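Local atomic coordinates of pesticidal crystal protein Cry2Aa (Bacillus thuringiensis serovar kurstaki, PDB entry 1I5P), a protein that promotes colloid-osmotic lysis by binding to midgut epithelial cells of dipteran and lepidopteran larvae. Residues Lys36-Met39 with Glu40-Arg43; Asp108-Ala111 with Arg112-Glu116. One frame throughout, in Å; residues are numbered along the deposited sequence.

Each contact is a short run of about two turns, on two different helices, and they follow one another in series along the chain. Contact 1 lies on helix 31-44, near the N-terminus, where the indole side chains of residues 36-43 meet the loop that carries Tyr417 and Pro419. Contact 2 lies on helix 107-135, within the N-terminal helical-bundle domain of the delta-endotoxin. Their centres are 29 Å apart and the nearest atoms about 18 Å, so they do not touch. A link does run by way of helix 88-101: Glu96 forms a salt bridge with Lys42 of contact 1, while Gln91, Leu94 and Arg95 pack against contact 2.

Contact 1 of 2, residues Lys36-Met39 with Glu40-Arg43; sequences KEWM and EWKR
Trp38 and Trp41 form a T-shaped, edge-to-face pair one turn apart on helix 31-44. Their indoles project from the same side of the helix and run side by side, yet the planes stand at 70° to each other. The edge of Trp38 is directed at the face of Trp41, with 4.8 Å between the centroids of the six-membered rings. Trp38 CE3 comes to 3.5 Å from Trp41 CE3, and Trp38 CZ3 lies over one face of the Trp41 ring, offset toward its rim. The first torsions differ and bring the rings together: CG of Trp41 is anti to its own backbone N (chi1 168°), whereas CG of Trp38 lies beside the nitrogen. Both residues are buried and reach Pro419 of a distant loop, and Trp41 NE1 donates to the carbonyl of Tyr417, which ties the helix to that loop.

Along the backbone, consecutive i to i+4 bonds run through these residues, including Trp41 N to Glu37 O at 2.8 Å and Lys42 N to Trp38 O at 2.9 Å. Trp38 O also lies in the plane of the Trp41 indole, at its edge. The side chain of Lys42 leads off from the turn, and its NZ is held by Glu96, Val50 O and Ser47 OG. Glu37 is paired with Lys29.

An exposed part of the helix carries a second pair, this one charged. A bend at chi2 of Glu40 and another at chi3 of Arg43 let the guanidinium meet the carboxylate side-on, each nitrogen serving its own oxygen. Arg43 NH2 lies 2.8 Å from Glu40 OE1, at its syn lone pair, and Arg43 NE, tilted out of the carboxylate plane, donates to the syn side of Glu40 OE2 at 3.0 Å in a bond of 167°.

Contact 2 of 2, residues Asp108-Ala111 with Arg112-Glu116; sequences DTLA and RVNAE
Thr109 O accepts a hydrogen bond from Val113 N at 2.7 Å, the shortest of the i to i+4 bonds in this part of helix 107-135 and nearly straight at 170°. The same carbonyl oxygen is crowded by the valine side chain, since Val113 CG2 lies 3.3 Å from Thr109 O. The two methyl branches also meet: Thr109 CG2 is 3.9 Å from Val113 CG2, the side chains crossing at a slant. The hydroxyl, the other branch of Thr109, lies beside the backbone N (chi1 -54°) and bonds to Asn106 OD1 just before the segment.

Leu110 and Asn114 make the second pair. Their side chains lie alongside each other and point the same way, with Leu110 CD1 3.7 Å from Asn114 ND2, so a methyl group rests against the amide nitrogen. Although ND2 also comes near Leu110 O, the angle is poor and the contact is not a hydrogen bond; that oxygen instead accepts one from Asn114 N at 2.9 Å.

Arg112 and Glu116, themselves one turn apart, form a salt bridge. Arg112 NE donates to Glu116 OE2 at 2.8 Å, using the anti lone pair of the oxygen, and NH2 adds a weak bond to the same atom. The other oxygen of Glu116 is paired with Arg160, so the carboxylate joins two arginines and both positive charges probably favour its ionised form.

Within the helical bundle, this part of helix 107-135 meets three others. Arg160 belongs to helix 145-160; Val113 packs on Leu173 and Leu176 of helix 170-193, and Thr109 touches Tyr169 just before it, while Leu110 and Asn114 contact Leu94, Arg95 and Gln91 of helix 88-101.

Contact 1 of 2, residues Lys36-Met39 with Glu40-Arg43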
loop_
_atom_site.group_PDB
_atom_site.type_symbol
_atom_site.label_atom_id
_atom_site.label_comp_id
_atom_site.label_asym_id
_atom_site.label_seq_id
_atom_site.Cartn_x
_atom_site.Cartn_y
_atom_site.Cartn_z
ATOM N N LYS A 36 1.015 -16.773 -10.744
ATOM C CA LYS A 36 1.816 -17.888 -10.227
ATOM C C LYS A 36 2.580 -17.495 -8.971
ATOM O O LYS A 36 2.702 -18.288 -8.042
ATOM C CB LYS A 36 2.835 -18.373 -11.263
ATOM C CG LYS A 36 2.248 -19.088 -12.461
ATOM C CD LYS A 36 3.352 -19.727 -13.297
ATOM C CE LYS A 36 2.822 -20.187 -14.650
ATOM N NZ LYS A 36 1.615 -21.049 -14.529
ATOM N N GLU A 37 3.117 -16.280 -8.947
ATOM C CA GLU A 37 3.862 -15.835 -7.780
ATOM C C GLU A 37 2.971 -15.742 -6.550
ATOM O O GLU A 37 3.376 -16.128 -5.448
ATOM C CB GLU A 37 4.535 -14.489 -8.048
ATOM C CG GLU A 37 5.843 -14.592 -8.802
ATOM C CD GLU A 37 6.546 -13.255 -8.945
ATOM O OE1 GLU A 37 6.488 -12.436 -8.002
ATOM O OE2 GLU A 37 7.169 -13.028 -10.001
ATOM N N TRP A 38 1.759 -15.233 -6.728
ATOM C CA TRP A 38 0.837 -15.123 -5.605
ATOM C C TRP A 38 0.400 -16.512 -5.149
ATOM O O TRP A 38 0.250 -16.755 -3.950
ATOM C CB TRP A 38 -0.370 -14.264 -5.982
ATOM C CG TRP A 38 -0.106 -12.808 -5.788
ATOM C CD1 TRP A 38 0.355 -11.922 -6.720
ATOM C CD2 TRP A 38 -0.204 -12.080 -4.558
ATOM N NE1 TRP A 38 0.553 -10.693 -6.150
ATOM C CE2 TRP A 38 0.219 -10.759 -4.821
ATOM C CE3 TRP A 38 -0.606 -12.416 -3.256
ATOM C CZ2 TRP A 38 0.253 -9.768 -3.833
ATOM C CZ3 TRP A 38 -0.573 -11.429 -2.270
ATOM C CH2 TRP A 38 -0.145 -10.120 -2.567
ATOM N N MET A 39 0.202 -17.420 -6.106
ATOM C CA MET A 39 -0.182 -18.790 -5.777
ATOM C C MET A 39 0.944 -19.453 -4.994
ATOM O O MET A 39 0.692 -20.149 -4.016
ATOM C CB MET A 39 -0.470 -19.615 -7.039
ATOM C CG MET A 39 -1.900 -19.512 -7.553
ATOM S SD MET A 39 -2.193 -20.542 -9.010
ATOM C CE MET A 39 -2.850 -22.050 -8.250
ATOM N N GLU A 40 2.184 -19.244 -5.423
ATOM C CA GLU A 40 3.314 -19.837 -4.721
ATOM C C GLU A 40 3.459 -19.209 -3.346
ATOM O O GLU A 40 3.778 -19.884 -2.373
ATOM C CB GLU A 40 4.601 -19.648 -5.518
ATOM C CG GLU A 40 4.822 -20.751 -6.521
ATOM C CD GLU A 40 4.869 -22.112 -5.852
ATOM O OE1 GLU A 40 5.919 -22.429 -5.249
ATOM O OE2 GLU A 40 3.864 -22.859 -5.924
ATOM N N TRP A 41 3.231 -17.906 -3.281
ATOM C CA TRP A 41 3.298 -17.176 -2.023
ATOM C C TRP A 41 2.327 -17.844 -1.045
ATOM O O TRP A 41 2.670 -18.137 0.102
ATOM C CB TRP A 41 2.894 -15.717 -2.261
ATOM C CG TRP A 41 2.647 -14.905 -1.018
ATOM C CD1 TRP A 41 3.585 -14.322 -0.214
ATOM C CD2 TRP A 41 1.370 -14.534 -0.475
ATOM N NE1 TRP A 41 2.972 -13.603 0.790
ATOM C CE2 TRP A 41 1.615 -13.718 0.652
ATOM C CE3 TRP A 41 0.045 -14.808 -0.836
ATOM C CZ2 TRP A 41 0.581 -13.175 1.420
ATOM C CZ3 TRP A 41 -0.987 -14.266 -0.072
ATOM C CH2 TRP A 41 -0.709 -13.456 1.043
ATOM N N LYS A 42 1.113 -18.100 -1.516
ATOM C CA LYS A 42 0.097 -18.722 -0.676
ATOM C C LYS A 42 0.550 -20.063 -0.125
ATOM O O LYS A 42 0.400 -20.343 1.065
ATOM C CB LYS A 42 -1.197 -18.919 -1.465
ATOM C CG LYS A 42 -2.332 -19.512 -0.645
ATOM C CD LYS A 42 -2.636 -18.637 0.559
ATOM C CE LYS A 42 -4.004 -18.927 1.139
ATOM N NZ LYS A 42 -4.273 -18.012 2.273
ATOM N N ARG A 43 1.115 -20.880 -1.002
ATOM C CA ARG A 43 1.573 -22.213 -0.646
ATOM C C ARG A 43 2.733 -22.289 0.335
ATOM O O ARG A 43 2.716 -23.096 1.261
ATOM C CB ARG A 43 1.958 -22.974 -1.920
ATOM C CG ARG A 43 2.442 -24.404 -1.688
ATOM C CD ARG A 43 2.850 -25.082 -2.996
ATOM N NE ARG A 43 4.142 -24.630 -3.519
ATOM C CZ ARG A 43 5.325 -25.071 -3.091
ATOM N NH1 ARG A 43 5.393 -25.980 -2.126
ATOM N NH2 ARG A 43 6.445 -24.622 -3.645
#

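Contact 2 of 2, residues Asp108-Ala111 with Arg112-Glu116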
loop_
_atom_site.group_PDB
_atom_site.type_symbol
_atom_site.label_atom_id
_atom_site.label_comp_id
_atom_site.label_asym_id
_atom_site.label_seq_id
_atom_site.Cartn_x
_atom_site.Cartn_y
_atom_site.Cartn_z
ATOM N N ASP A 108 -28.569 -18.540 7.125
ATOM C CA ASP A 108 -29.384 -17.820 6.143
ATOM C C ASP A 108 -28.559 -16.916 5.228
ATOM O O ASP A 108 -28.731 -16.936 4.012
ATOM C CB ASP A 108 -30.454 -16.980 6.850
ATOM C CG ASP A 108 -31.614 -17.817 7.369
ATOM O OD1 ASP A 108 -32.470 -17.259 8.089
ATOM O OD2 ASP A 108 -31.670 -19.027 7.053
ATOM N N THR A 109 -27.675 -16.117 5.811
ATOM C CA THR A 109 -26.851 -15.222 5.016
ATOM C C THR A 109 -25.908 -16.031 4.132
ATOM O O THR A 109 -25.708 -15.700 2.965
ATOM C CB THR A 109 -26.031 -14.276 5.909
ATOM O OG1 THR A 109 -26.913 -13.597 6.810
ATOM C CG2 THR A 109 -25.298 -13.241 5.059
ATOM N N LEU A 110 -25.336 -17.092 4.691
ATOM C CA LEU A 110 -24.429 -17.945 3.935
ATOM C C LEU A 110 -25.109 -18.400 2.651
ATOM O O LEU A 110 -24.570 -18.245 1.554
ATOM C CB LEU A 110 -24.043 -19.174 4.757
ATOM C CG LEU A 110 -23.191 -20.219 4.033
ATOM C CD1 LEU A 110 -21.861 -19.614 3.617
ATOM C CD2 LEU A 110 -22.961 -21.404 4.951
ATOM N N ALA A 111 -26.303 -18.962 2.797
ATOM C CA ALA A 111 -27.059 -19.446 1.653
ATOM C C ALA A 111 -27.312 -18.331 0.640
ATOM O O ALA A 111 -27.088 -18.509 -0.550
ATOM C CB ALA A 111 -28.381 -20.044 2.120
ATOM N N ARG A 112 -27.772 -17.177 1.109
ATOM C CA ARG A 112 -28.049 -16.065 0.204
ATOM C C ARG A 112 -26.793 -15.566 -0.504
ATOM O O ARG A 112 -26.809 -15.310 -1.709
ATOM C CB ARG A 112 -28.708 -14.905 0.957
ATOM C CG ARG A 112 -29.113 -13.749 0.047
ATOM C CD ARG A 112 -29.966 -14.250 -1.116
ATOM N NE ARG A 112 -30.397 -13.173 -2.003
ATOM C CZ ARG A 112 -31.274 -12.231 -1.669
ATOM N NH1 ARG A 112 -31.825 -12.227 -0.461
ATOM N NH2 ARG A 112 -31.604 -11.290 -2.547
ATOM N N VAL A 113 -25.710 -15.416 0.252
ATOM C CA VAL A 113 -24.445 -14.964 -0.314
ATOM C C VAL A 113 -24.039 -15.913 -1.435
ATOM O O VAL A 113 -23.685 -15.479 -2.532
ATOM C CB VAL A 113 -23.330 -14.934 0.757
ATOM C CG1 VAL A 113 -21.957 -14.968 0.094
ATOM C CG2 VAL A 113 -23.472 -13.683 1.612
ATOM N N ASN A 114 -24.097 -17.211 -1.159
ATOM C CA ASN A 114 -23.736 -18.213 -2.159
ATOM C C ASN A 114 -24.594 -18.138 -3.417
ATOM O O ASN A 114 -24.097 -18.347 -4.519
ATOM C CB ASN A 114 -23.843 -19.614 -1.573
ATOM C CG ASN A 114 -22.593 -20.034 -0.849
ATOM O OD1 ASN A 114 -21.484 -19.742 -1.286
ATOM N ND2 ASN A 114 -22.761 -20.750 0.256
ATOM N N ALA A 115 -25.878 -17.843 -3.249
ATOM C CA ALA A 115 -26.777 -17.731 -4.393
ATOM C C ALA A 115 -26.410 -16.482 -5.186
ATOM O O ALA A 115 -26.455 -16.475 -6.420
ATOM C CB ALA A 115 -28.236 -17.656 -3.915
ATOM N N GLU A 116 -26.042 -15.428 -4.467
ATOM C CA GLU A 116 -25.654 -14.176 -5.096
ATOM C C GLU A 116 -24.336 -14.313 -5.850
ATOM O O GLU A 116 -24.137 -13.654 -6.868
ATOM C CB GLU A 116 -25.542 -13.063 -4.052
ATOM C CG GLU A 116 -26.866 -12.626 -3.457
ATOM C CD GLU A 116 -27.869 -12.202 -4.517
ATOM O OE1 GLU A 116 -27.441 -11.839 -5.634
ATOM O OE2 GLU A 116 -29.086 -12.222 -4.230
#